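Side-chain contact in citrate synthase (Thermotoga maritima, PDB 2P2W), which probably catalyses the condensation of acetyl-CoA with oxaloacetate, with hydrolysis of the thioester, to give citrate and CoA in the tricarboxylic acid cycle: residues Gly30-Val33 and Glu34-Ala37. Sequence-based numbering, arbitrary orientation.
Sequences GIPV and EELA
The carboxylate of Glu-34 has the methyl CG1 of Val-33 over one face, 4.0 Å from its CD, while the Pro-32 ring reaches its OE2 end with CB, 3.4 Å from OE2 and on the side opposite the methyl. Glu-34 gets there by folding back: CG sits between the backbone N and the carbonyl carbon (chi1 41°), and the chain bends again at chi2. OE2 thus comes within 3.3 Å of Val-33 N, but the angle is too poor for a hydrogen bond. A negative group beside this helix start would nonetheless probably suit the helix dipole. Pro-32, at the N-cap, supplies its carbonyl O to two weak bonds, from Glu-35 N (131° at the hydrogen) and from Leu-36 N, at 3.4 Å. Shorter and nearly straight is the next i to i+4 bond, Ala-37 N to Val-33 O, 2.9 Å at 165°. On another side of the turn, Ile-31 CG2 meets Leu-36 CG at 3.8 Å, the two side chains crossing at about a right angle. Tyr-357 of the second subunit packs on Leu-36 and on Glu-35, whose carboxylate pairs with Lys-39. This is a strand-to-helix junction with proline at the N-cap position: strand 31-32, outermost within its own chain in a small antiparallel sheet, runs directly into helix 33-39 of the largely helical citrate synthase fold, at the subunit interface.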
ATOM      1  N   GLY A  30      -2.185 -26.853  -6.661  1.00 22.64           N
ATOM      2  CA  GLY A  30      -2.470 -28.277  -6.532  1.00 23.00           C
ATOM      3  C   GLY A  30      -1.523 -29.146  -5.716  1.00 24.10           C
ATOM      4  O   GLY A  30      -1.885 -30.264  -5.331  1.00 25.41           O
ATOM      5  N   ILE A  31      -0.321 -28.656  -5.447  1.00 21.74           N
ATOM      6  CA  ILE A  31       0.652 -29.428  -4.682  1.00 21.90           C
ATOM      7  C   ILE A  31       0.686 -28.989  -3.220  1.00 22.39           C
ATOM      8  O   ILE A  31       0.746 -27.792  -2.920  1.00 22.68           O
ATOM      9  CB  ILE A  31       2.073 -29.280  -5.279  1.00 21.79           C
ATOM     10  CG1 ILE A  31       2.075 -29.733  -6.741  1.00 22.30           C
ATOM     11  CG2 ILE A  31       3.072 -30.109  -4.475  1.00 19.42           C
ATOM     12  CD1 ILE A  31       3.446 -29.662  -7.407  1.00 22.56           C
ATOM     13  N   PRO A  32       0.650 -29.955  -2.286  1.00 22.36           N
ATOM     14  CA  PRO A  32       0.680 -29.644  -0.853  1.00 22.66           C
ATOM     15  C   PRO A  32       1.933 -28.831  -0.529  1.00 22.04           C
ATOM     16  O   PRO A  32       3.030 -29.176  -0.966  1.00 21.68           O
ATOM     17  CB  PRO A  32       0.706 -31.025  -0.198  1.00 23.69           C
ATOM     18  CG  PRO A  32      -0.026 -31.881  -1.187  1.00 24.77           C
ATOM     19  CD  PRO A  32       0.552 -31.409  -2.502  1.00 22.92           C
ATOM     20  N   VAL A  33       1.768 -27.756   0.236  1.00 21.18           N
ATOM     21  CA  VAL A  33       2.896 -26.898   0.586  1.00 21.54           C
ATOM     22  C   VAL A  33       4.034 -27.628   1.310  1.00 22.83           C
ATOM     23  O   VAL A  33       5.207 -27.307   1.098  1.00 20.76           O
ATOM     24  CB  VAL A  33       2.432 -25.693   1.448  1.00 20.77           C
ATOM     25  CG1 VAL A  33       2.009 -26.169   2.833  1.00 20.80           C
ATOM     26  CG2 VAL A  33       3.546 -24.653   1.537  1.00 19.27           C
ATOM     27  N   GLU A  34       3.707 -28.604   2.157  1.00 23.03           N
ATOM     28  CA  GLU A  34       4.758 -29.329   2.873  1.00 25.16           C
ATOM     29  C   GLU A  34       5.597 -30.192   1.937  1.00 24.89           C
ATOM     30  O   GLU A  34       6.766 -30.447   2.207  1.00 24.42           O
ATOM     31  CB  GLU A  34       4.182 -30.193   4.006  1.00 27.18           C
ATOM     32  CG  GLU A  34       2.906 -30.910   3.677  1.00 31.66           C
ATOM     33  CD  GLU A  34       1.689 -30.034   3.904  1.00 31.38           C
ATOM     34  OE1 GLU A  34       1.326 -29.796   5.082  1.00 35.41           O
ATOM     35  OE2 GLU A  34       1.106 -29.576   2.906  1.00 29.99           O
ATOM     36  N   GLU A  35       5.007 -30.647   0.839  1.00 25.09           N
ATOM     37  CA  GLU A  35       5.767 -31.445  -0.113  1.00 25.93           C
ATOM     38  C   GLU A  35       6.852 -30.562  -0.725  1.00 24.52           C
ATOM     39  O   GLU A  35       8.013 -30.962  -0.839  1.00 23.55           O
ATOM     40  CB  GLU A  35       4.861 -31.977  -1.219  1.00 30.79           C
ATOM     41  CG  GLU A  35       4.309 -33.352  -0.951  1.00 37.08           C
ATOM     42  CD  GLU A  35       4.539 -34.281  -2.123  1.00 42.49           C
ATOM     43  OE1 GLU A  35       3.677 -34.316  -3.030  1.00 44.60           O
ATOM     44  OE2 GLU A  35       5.586 -34.966  -2.140  1.00 43.28           O
ATOM     45  N   LEU A  36       6.464 -29.354  -1.117  1.00 21.55           N
ATOM     46  CA  LEU A  36       7.413 -28.420  -1.710  1.00 20.78           C
ATOM     47  C   LEU A  36       8.450 -27.971  -0.682  1.00 19.67           C
ATOM     48  O   LEU A  36       9.647 -27.942  -0.968  1.00 20.23           O
ATOM     49  CB  LEU A  36       6.663 -27.211  -2.285  1.00 20.33           C
ATOM     50  CG  LEU A  36       5.763 -27.559  -3.475  1.00 19.31           C
ATOM     51  CD1 LEU A  36       4.776 -26.445  -3.750  1.00 19.50           C
ATOM     52  CD2 LEU A  36       6.641 -27.823  -4.693  1.00 20.89           C
ATOM     53  N   ALA A  37       7.998 -27.638   0.523  1.00 19.21           N
ATOM     54  CA  ALA A  37       8.911 -27.187   1.570  1.00 20.38           C
ATOM     55  C   ALA A  37       9.990 -28.230   1.865  1.00 21.93           C
ATOM     56  O   ALA A  37      11.126 -27.894   2.203  1.00 20.86           O
ATOM     57  CB  ALA A  37       8.130 -26.868   2.843  1.00 20.81           C
TER